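Local coordinates for protein 2-dehydropantoate 2-reductase (Bacillus subtilis, PDB 3EGO) that probably catalyses the NADPH-dependent reduction of ketopantoate to pantoate, a step in the biosynthesis of pantothenate, at residues A[103-108]-A[176-181]; A[183-188]-A[262-267]; A[246-251]-A[258-263]. One frame throughout, in Å; residues are numbered along the deposited sequence.

The three contacts follow one another from the interface between the Rossmann-type nucleotide-binding domain and the helical C-terminal domain into the helical one. Contact 1 bridges the two domains, whereas contact 2 and contact 3 lie within the helical one. Helix 174-195 serves both contact 1 and contact 2, whose centres are about 10 Å apart; helix 261-274 likewise serves both contact 2 and contact 3, whose centres are about 9 Å apart and which share Asp-262 and Ala-263. Contacts 1 and 3 lie about 17 Å apart, centre to centre. By similarity to relatives, Lys-181 is the proton donor, Asn-185 and Ser-248 bind substrate and Glu-260 binds NADP(+), which would put all three contacts around the active-site cleft.

Contact 1: A[103-108]-A[176-181]; sequences GHIHDL and RLLTGK
Leu-178 meets helix 103-109 through one methyl group, which reaches Ile-105 and the ring of His-104. Along 176-181 the approach is confined to this single leucine, a compact example of two helices touching through side-chain ends while their backbones stay well apart: the CA atoms of Ile-105 and Leu-178 are separated by 9.7 Å. Leu-178 holds CG beside its backbone N, opposite the carbonyl carbon (chi1 -59°), and thereby directs CD1 toward helix 103-109. Leu-178 CD1 lies 3.7 Å from Ile-105 CD1 and 4.1 Å from Ile-105 CG1, the two side chains meeting at a slant. The same Leu-178 CD1 is 4.3 Å from His-104 NE2, approaching the imidazole obliquely. Ile-105 CD1 in turn rests 3.9 Å above the plane of the His-104 ring, toward its rim, and the three side chains form a small buried cluster. Further along, Thr-179 turns OG1 back to the carbonyl of Tyr-175 in its own helix. Three residues after Leu-178 comes Lys-181, the proton donor by similarity, whose NZ is hydrogen-bonded to Asn-185 OD1. Strand 116-128 flanks the contact, with Val-119 and Ile-121 packing against Leu-178, while Leu-80 of helix 80-86 lies against His-104; helix 174-195 is thus seated against the Rossmann-type domain.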
loop_
_atom_site.group_PDB
_atom_site.type_symbol
_atom_site.label_atom_id
_atom_site.label_comp_id
_atom_site.label_asym_id
_atom_site.label_seq_id
_atom_site.Cartn_x
_atom_site.Cartn_y
_atom_site.Cartn_z
ATOM N N GLY A 103 -15.136 10.237 -12.907
ATOM C CA GLY A 103 -14.533 11.574 -12.776
ATOM C C GLY A 103 -14.945 12.515 -13.902
ATOM O O GLY A 103 -15.006 13.741 -13.718
ATOM N N HIS A 104 -15.255 11.956 -15.073
ATOM C CA HIS A 104 -15.672 12.794 -16.210
ATOM C C HIS A 104 -17.066 13.352 -16.003
ATOM O O HIS A 104 -17.434 14.368 -16.599
ATOM C CB HIS A 104 -15.596 12.050 -17.552
ATOM C CG HIS A 104 -16.469 10.834 -17.638
ATOM N ND1 HIS A 104 -16.356 9.772 -16.765
ATOM C CD2 HIS A 104 -17.421 10.479 -18.533
ATOM C CE1 HIS A 104 -17.217 8.829 -17.099
ATOM N NE2 HIS A 104 -17.873 9.231 -18.173
ATOM N N ILE A 105 -17.825 12.677 -15.156
ATOM C CA ILE A 105 -19.206 13.063 -14.873
ATOM C C ILE A 105 -19.238 14.439 -14.210
ATOM O O ILE A 105 -20.102 15.247 -14.513
ATOM C CB ILE A 105 -19.899 12.013 -13.994
ATOM C CG1 ILE A 105 -20.021 10.684 -14.756
ATOM C CG2 ILE A 105 -21.248 12.514 -13.533
ATOM C CD1 ILE A 105 -20.743 10.816 -16.122
ATOM N N HIS A 106 -18.263 14.728 -13.346
ATOM C CA HIS A 106 -18.137 16.083 -12.785
ATOM C C HIS A 106 -17.785 17.132 -13.865
ATOM O O HIS A 106 -18.309 18.249 -13.854
ATOM C CB HIS A 106 -17.163 16.108 -11.590
ATOM C CG HIS A 106 -17.664 15.375 -10.382
ATOM N ND1 HIS A 106 -16.846 14.610 -9.581
ATOM C CD2 HIS A 106 -18.905 15.283 -9.843
ATOM C CE1 HIS A 106 -17.558 14.080 -8.597
ATOM N NE2 HIS A 106 -18.813 14.470 -8.737
ATOM N N ASP A 107 -16.932 16.766 -14.817
ATOM C CA ASP A 107 -16.604 17.658 -15.933
ATOM C C ASP A 107 -17.806 17.926 -16.842
ATOM O O ASP A 107 -18.025 19.052 -17.291
ATOM C CB ASP A 107 -15.450 17.079 -16.765
ATOM C CG ASP A 107 -14.373 16.404 -15.904
ATOM O OD1 ASP A 107 -14.465 16.458 -14.652
ATOM O OD2 ASP A 107 -13.441 15.803 -16.487
ATOM N N LEU A 108 -18.582 16.880 -17.117
ATOM C CA LEU A 108 -19.764 16.991 -17.974
ATOM C C LEU A 108 -20.920 17.762 -17.352
ATOM O O LEU A 108 -21.667 18.429 -18.059
ATOM C CB LEU A 108 -20.294 15.603 -18.337
ATOM C CG LEU A 108 -19.393 14.658 -19.103
ATOM C CD1 LEU A 108 -20.147 13.391 -19.398
ATOM C CD2 LEU A 108 -18.926 15.312 -20.343
ATOM N N ARG A 176 -27.709 4.957 -12.955
ATOM C CA ARG A 176 -27.696 3.569 -12.559
ATOM C C ARG A 176 -26.681 2.739 -13.356
ATOM O O ARG A 176 -25.981 1.839 -12.813
ATOM C CB ARG A 176 -29.096 2.972 -12.762
ATOM C CG ARG A 176 -29.169 1.532 -12.317
ATOM C CD ARG A 176 -30.601 0.996 -12.402
ATOM N NE ARG A 176 -31.530 1.821 -11.629
ATOM C CZ ARG A 176 -32.853 1.693 -11.659
ATOM N NH1 ARG A 176 -33.418 0.773 -12.436
ATOM N NH2 ARG A 176 -33.613 2.494 -10.918
ATOM N N LEU A 177 -26.631 3.007 -14.658
ATOM C CA LEU A 177 -25.703 2.268 -15.535
ATOM C C LEU A 177 -24.237 2.382 -15.026
ATOM O O LEU A 177 -23.544 1.373 -14.774
ATOM C CB LEU A 177 -25.836 2.809 -16.975
ATOM C CG LEU A 177 -24.955 2.034 -17.977
ATOM C CD1 LEU A 177 -25.158 0.522 -17.896
ATOM C CD2 LEU A 177 -25.215 2.553 -19.368
ATOM N N LEU A 178 -23.792 3.607 -14.891
ATOM C CA LEU A 178 -22.389 3.930 -14.523
ATOM C C LEU A 178 -22.014 3.550 -13.102
ATOM O O LEU A 178 -20.920 3.020 -12.840
ATOM C CB LEU A 178 -22.081 5.418 -14.764
ATOM C CG LEU A 178 -22.231 6.045 -16.164
ATOM C CD1 LEU A 178 -21.262 7.173 -16.442
ATOM C CD2 LEU A 178 -22.150 5.050 -17.258
ATOM N N THR A 179 -22.917 3.828 -12.162
ATOM C CA THR A 179 -22.608 3.556 -10.763
ATOM C C THR A 179 -22.584 2.083 -10.598
ATOM O O THR A 179 -21.879 1.572 -9.769
ATOM C CB THR A 179 -23.676 4.121 -9.769
ATOM O OG1 THR A 179 -24.973 3.569 -10.083
ATOM C CG2 THR A 179 -23.695 5.615 -9.823
ATOM N N GLY A 180 -23.353 1.376 -11.407
ATOM C CA GLY A 180 -23.428 -0.067 -11.235
ATOM C C GLY A 180 -22.112 -0.733 -11.567
ATOM O O GLY A 180 -21.785 -1.807 -11.065
ATOM N N LYS A 181 -21.352 -0.110 -12.451
ATOM C CA LYS A 181 -20.020 -0.626 -12.779
ATOM C C LYS A 181 -18.991 -0.036 -11.791
ATOM O O LYS A 181 -18.050 -0.708 -11.388
ATOM C CB LYS A 181 -19.678 -0.259 -14.226
ATOM C CG LYS A 181 -18.247 -0.656 -14.687
ATOM C CD LYS A 181 -18.060 -0.448 -16.210
ATOM C CE LYS A 181 -16.588 -0.191 -16.552
ATOM N NZ LYS A 181 -15.702 -1.191 -15.881
#

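Contact 2: A[183-188]-A[262-267]; sequences IVNACI and DAIIGY
The carboxamide of Asn-185 is the flat group that takes part here, and Ile-264 comes to it on the side of its oxygen: the CD1 methyl of Ile-264 lies 4.0 Å from OD1 and 3.6 Å from CB of Asn-185, well away from ND2. The two side chains cross at nearly a right angle. A second flat group, the ring of Tyr-267, belongs to the same helix as Ile-264 but turns to another partner, stacking with the imidazole of His-106. Ile-264 divides its two branches between neighbouring residues. Ile-264 CG2, anti to the backbone N, lies 3.7 Å from Ala-186 CA and 3.9 Å from Ala-186 CB; CG1, beside the backbone N (chi1 -62°), carries CD1 to Asn-185. With so small a residue as Ala-186 at the point of closest backbone approach, the helices come close, the CA atoms of Ala-186 and Ile-264 being 6.1 Å apart. Were an alanine to stand in for Ile-264, both branches would go, and Asn-185 CB and the Ala-186 surface would probably be left facing a gap. In the isoleucine's own helix a pi-type turn widens the backbone at 262-266. The chemistry is apolar contact laid beside a polar group: OD1 accepts from Lys-181 NZ, so the isoleucine packs along the flank of an asparagine that, by similarity, binds substrate.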
loop_
_atom_site.group_PDB
_atom_site.type_symbol
_atom_site.label_atom_id
_atom_site.label_comp_id
_atom_site.label_asym_id
_atom_site.label_seq_id
_atom_site.Cartn_x
_atom_site.Cartn_y
_atom_site.Cartn_z
ATOM N N ILE A 183 -19.313 0.768 -8.559
ATOM C CA ILE A 183 -19.280 0.128 -7.236
ATOM C C ILE A 183 -18.372 -1.064 -7.269
ATOM O O ILE A 183 -17.551 -1.264 -6.383
ATOM C CB ILE A 183 -20.666 -0.284 -6.658
ATOM C CG1 ILE A 183 -20.505 -0.774 -5.208
ATOM C CG2 ILE A 183 -21.315 -1.410 -7.468
ATOM C CD1 ILE A 183 -19.882 0.264 -4.220
ATOM N N VAL A 184 -18.478 -1.849 -8.330
ATOM C CA VAL A 184 -17.589 -2.976 -8.508
ATOM C C VAL A 184 -16.086 -2.582 -8.598
ATOM O O VAL A 184 -15.271 -3.108 -7.855
ATOM C CB VAL A 184 -17.993 -3.773 -9.771
ATOM C CG1 VAL A 184 -16.933 -4.761 -10.120
ATOM C CG2 VAL A 184 -19.357 -4.470 -9.547
ATOM N N ASN A 185 -15.733 -1.671 -9.495
ATOM C CA ASN A 185 -14.324 -1.307 -9.676
ATOM C C ASN A 185 -13.738 -0.722 -8.384
ATOM O O ASN A 185 -12.610 -1.036 -7.999
ATOM C CB ASN A 185 -14.157 -0.317 -10.837
ATOM C CG ASN A 185 -14.530 -0.922 -12.204
ATOM O OD1 ASN A 185 -14.779 -0.192 -13.158
ATOM N ND2 ASN A 185 -14.575 -2.243 -12.289
ATOM N N ALA A 186 -14.525 0.111 -7.704
ATOM C CA ALA A 186 -14.043 0.811 -6.510
ATOM C C ALA A 186 -13.727 -0.166 -5.372
ATOM O O ALA A 186 -12.832 0.074 -4.588
ATOM C CB ALA A 186 -15.091 1.843 -6.076
ATOM N N CYS A 187 -14.468 -1.269 -5.277
ATOM C CA CYS A 187 -14.246 -2.238 -4.213
ATOM C C CYS A 187 -13.125 -3.193 -4.485
ATOM O O CYS A 187 -12.460 -3.650 -3.543
ATOM C CB CYS A 187 -15.492 -3.070 -3.946
ATOM S SG CYS A 187 -16.819 -2.161 -3.284
ATOM N N ILE A 188 -12.928 -3.549 -5.754
ATOM C CA ILE A 188 -11.918 -4.541 -6.079
ATOM C C ILE A 188 -10.556 -3.938 -6.393
ATOM O O ILE A 188 -9.537 -4.447 -5.938
ATOM C CB ILE A 188 -12.307 -5.421 -7.292
ATOM C CG1 ILE A 188 -13.559 -6.267 -6.985
ATOM C CG2 ILE A 188 -11.130 -6.347 -7.665
ATOM C CD1 ILE A 188 -14.123 -7.044 -8.261
ATOM N N ASP A 262 -7.962 8.627 -9.758
ATOM C CA ASP A 262 -8.746 9.865 -9.707
ATOM C C ASP A 262 -10.152 9.656 -10.256
ATOM O O ASP A 262 -11.120 10.219 -9.723
ATOM C CB ASP A 262 -8.081 10.997 -10.471
ATOM C CG ASP A 262 -6.840 11.507 -9.804
ATOM O OD1 ASP A 262 -6.682 11.299 -8.585
ATOM O OD2 ASP A 262 -6.018 12.116 -10.520
ATOM N N ALA A 263 -10.265 8.847 -11.311
ATOM C CA ALA A 263 -11.557 8.627 -11.981
ATOM C C ALA A 263 -12.448 7.668 -11.214
ATOM O O ALA A 263 -13.665 7.774 -11.264
ATOM C CB ALA A 263 -11.343 8.125 -13.403
ATOM N N ILE A 264 -11.855 6.737 -10.490
ATOM C CA ILE A 264 -12.629 5.790 -9.705
ATOM C C ILE A 264 -12.833 6.312 -8.289
ATOM O O ILE A 264 -13.985 6.466 -7.822
ATOM C CB ILE A 264 -11.964 4.421 -9.641
ATOM C CG1 ILE A 264 -11.844 3.784 -11.039
ATOM C CG2 ILE A 264 -12.695 3.495 -8.694
ATOM C CD1 ILE A 264 -13.055 3.033 -11.472
ATOM N N ILE A 265 -11.731 6.550 -7.584
ATOM C CA ILE A 265 -11.834 6.861 -6.166
ATOM C C ILE A 265 -12.049 8.332 -5.939
ATOM O O ILE A 265 -12.837 8.701 -5.053
ATOM C CB ILE A 265 -10.564 6.446 -5.351
ATOM C CG1 ILE A 265 -10.119 5.014 -5.676
ATOM C CG2 ILE A 265 -10.838 6.606 -3.845
ATOM C CD1 ILE A 265 -8.697 4.729 -5.232
ATOM N N GLY A 266 -11.313 9.156 -6.690
ATOM C CA GLY A 266 -11.332 10.615 -6.543
ATOM C C GLY A 266 -12.728 11.177 -6.748
ATOM O O GLY A 266 -13.119 12.216 -6.165
ATOM N N TYR A 267 -13.500 10.488 -7.571
ATOM C CA TYR A 267 -14.899 10.901 -7.764
ATOM C C TYR A 267 -15.786 10.628 -6.533
ATOM O O TYR A 267 -16.602 11.477 -6.134
ATOM C CB TYR A 267 -15.467 10.245 -9.018
ATOM C CG TYR A 267 -16.964 10.273 -9.077
ATOM C CD1 TYR A 267 -17.631 11.313 -9.700
ATOM C CD2 TYR A 267 -17.701 9.244 -8.545
ATOM C CE1 TYR A 267 -19.015 11.340 -9.770
ATOM C CE2 TYR A 267 -19.085 9.253 -8.612
ATOM C CZ TYR A 267 -19.732 10.313 -9.215
ATOM O OH TYR A 267 -21.119 10.351 -9.286
#

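Contact 3: A[246-251]-A[258-263]; sequences RSSMLV and QTEADA
Met-249 and Glu-260 reach across the contact from opposite segments, the thioether chain toward the backbone that begins helix 261-274 and the carboxylate toward Ser-248. The methionine has CG anti to its own backbone N (chi1 -174°), runs extended to SD and then bends at the last torsion (chi3 -59°). This bend lays the terminal methyl against the peptide joining Glu-260 and Ala-261: Met-249 CE is 3.8 Å from Ala-261 N and 3.9 Å from Glu-260 C. Nearer its root, Met-249 CG passes Thr-259 CB at 4.2 Å, so the buried chain runs past the threonine to the first turn of the helix.

The polar half of the contact runs through a single water. Ser-248 OG and Glu-260 OE1 stand too far apart to bond directly, and the water fills the interval, 2.6 Å from Ser-248 OG and giving a hydrogen bond of 2.7 Å to Glu-260 OE1. The other carboxylate oxygen, OE2, accepts from Asn-100 ND2; with its two oxygens thus engaged, the group is probably limited in its rotation.

Both helix starts are shaped by hydroxyl groups. At the N-cap of helix 248-255, Ser-247 OG accepts from Leu-250 N at a distance of 3.1 Å. Thr-259 OG1 accepts from Ala-261 N at 2.9 Å, an ST turn that leads into the next helix, where Glu-260 holds the N-cap position. Asn-189 of helix 174-195 packs against Ser-248 and Met-249. The N-terminal ends of two successive helices, the first linked to the second by a short loop after its last turn, hence present Ser-248 and Glu-260 at the two ends of a bridging water; by similarity these residues bind substrate and NADP(+), as expected of the cleft between the two domains of a ketopantoate reductase.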
loop_
_atom_site.group_PDB
_atom_site.type_symbol
_atom_site.label_atom_id
_atom_site.label_comp_id
_atom_site.label_asym_id
_atom_site.label_seq_id
_atom_site.Cartn_x
_atom_site.Cartn_y
_atom_site.Cartn_z
ATOM N N ARG A 246 -5.430 -10.445 -12.273
ATOM C CA ARG A 246 -4.894 -9.262 -11.621
ATOM C C ARG A 246 -5.652 -8.020 -12.132
ATOM O O ARG A 246 -5.773 -7.800 -13.347
ATOM C CB ARG A 246 -3.405 -9.107 -11.903
ATOM C CG ARG A 246 -2.529 -10.206 -11.327
ATOM C CD ARG A 246 -1.071 -9.769 -11.387
ATOM N NE ARG A 246 -0.669 -9.561 -12.778
ATOM C CZ ARG A 246 0.316 -8.764 -13.186
ATOM N NH1 ARG A 246 1.029 -8.061 -12.314
ATOM N NH2 ARG A 246 0.585 -8.662 -14.483
ATOM N N SER A 247 -6.158 -7.210 -11.210
ATOM C CA SER A 247 -7.045 -6.122 -11.600
ATOM C C SER A 247 -6.213 -5.153 -12.418
ATOM O O SER A 247 -5.002 -5.131 -12.292
ATOM C CB SER A 247 -7.595 -5.414 -10.365
ATOM O OG SER A 247 -6.540 -4.682 -9.770
ATOM N N SER A 248 -6.858 -4.316 -13.219
ATOM C CA SER A 248 -6.146 -3.307 -14.003
ATOM C C SER A 248 -5.337 -2.313 -13.161
ATOM O O SER A 248 -4.330 -1.770 -13.629
ATOM C CB SER A 248 -7.136 -2.517 -14.840
ATOM O OG SER A 248 -8.045 -1.820 -14.003
ATOM N N MET A 249 -5.798 -2.044 -11.933
ATOM C CA MET A 249 -5.101 -1.086 -11.069
ATOM C C MET A 249 -3.859 -1.731 -10.466
ATOM O O MET A 249 -2.841 -1.070 -10.295
ATOM C CB MET A 249 -6.045 -0.513 -9.979
ATOM C CG MET A 249 -5.448 0.620 -9.113
ATOM S SD MET A 249 -6.688 1.659 -8.170
ATOM C CE MET A 249 -7.655 2.275 -9.512
ATOM N N LEU A 250 -3.941 -3.012 -10.146
ATOM C CA LEU A 250 -2.795 -3.745 -9.643
ATOM C C LEU A 250 -1.703 -3.742 -10.714
ATOM O O LEU A 250 -0.543 -3.431 -10.450
ATOM C CB LEU A 250 -3.193 -5.172 -9.287
ATOM C CG LEU A 250 -2.078 -6.118 -8.815
ATOM C CD1 LEU A 250 -1.047 -5.387 -7.902
ATOM C CD2 LEU A 250 -2.676 -7.338 -8.107
ATOM N N VAL A 251 -2.106 -4.027 -11.942
ATOM C CA VAL A 251 -1.197 -3.969 -13.099
ATOM C C VAL A 251 -0.530 -2.591 -13.298
ATOM O O VAL A 251 0.692 -2.494 -13.472
ATOM C CB VAL A 251 -1.954 -4.431 -14.375
ATOM C CG1 VAL A 251 -1.199 -4.036 -15.634
ATOM C CG2 VAL A 251 -2.178 -5.928 -14.297
ATOM N N GLN A 258 0.511 5.649 -14.296
ATOM C CA GLN A 258 -0.576 6.347 -13.639
ATOM C C GLN A 258 -1.783 5.417 -13.618
ATOM O O GLN A 258 -2.017 4.628 -14.554
ATOM C CB GLN A 258 -0.922 7.652 -14.348
ATOM C CG GLN A 258 -1.483 8.697 -13.395
ATOM C CD GLN A 258 -1.959 9.961 -14.079
ATOM O OE1 GLN A 258 -1.644 10.220 -15.245
ATOM N NE2 GLN A 258 -2.738 10.757 -13.352
ATOM N N THR A 259 -2.536 5.476 -12.530
ATOM C CA THR A 259 -3.675 4.606 -12.393
ATOM C C THR A 259 -4.945 5.405 -12.674
ATOM O O THR A 259 -4.900 6.604 -12.941
ATOM C CB THR A 259 -3.774 4.045 -10.976
ATOM O OG1 THR A 259 -4.275 5.077 -10.122
ATOM C CG2 THR A 259 -2.428 3.591 -10.469
ATOM N N GLU A 260 -6.086 4.729 -12.601
ATOM C CA GLU A 260 -7.377 5.412 -12.682
ATOM C C GLU A 260 -7.920 5.786 -11.292
ATOM O O GLU A 260 -9.132 5.809 -11.090
ATOM C CB GLU A 260 -8.368 4.499 -13.381
ATOM C CG GLU A 260 -7.902 4.048 -14.769
ATOM C CD GLU A 260 -8.854 3.043 -15.414
ATOM O OE1 GLU A 260 -9.406 2.165 -14.702
ATOM O OE2 GLU A 260 -9.051 3.160 -16.636
ATOM N N ALA A 261 -7.033 5.971 -10.311
ATOM C CA ALA A 261 -7.467 6.369 -8.952
ATOM C C ALA A 261 -8.340 7.631 -8.975
ATOM O O ALA A 261 -9.371 7.730 -8.260
ATOM C CB ALA A 261 -6.227 6.577 -8.032
ATOM N N ASP A 262 -7.962 8.627 -9.758
ATOM C CA ASP A 262 -8.746 9.865 -9.707
ATOM C C ASP A 262 -10.152 9.656 -10.256
ATOM O O ASP A 262 -11.120 10.219 -9.723
ATOM C CB ASP A 262 -8.081 10.997 -10.471
ATOM C CG ASP A 262 -6.840 11.507 -9.804
ATOM O OD1 ASP A 262 -6.682 11.299 -8.585
ATOM O OD2 ASP A 262 -6.018 12.116 -10.520
ATOM N N ALA A 263 -10.265 8.847 -11.311
ATOM C CA ALA A 263 -11.557 8.627 -11.981
ATOM C C ALA A 263 -12.448 7.668 -11.214
ATOM O O ALA A 263 -13.665 7.774 -11.264
ATOM C CB ALA A 263 -11.343 8.125 -13.403
HETATM O O HOH W 1 -7.957 0.608 -12.979
#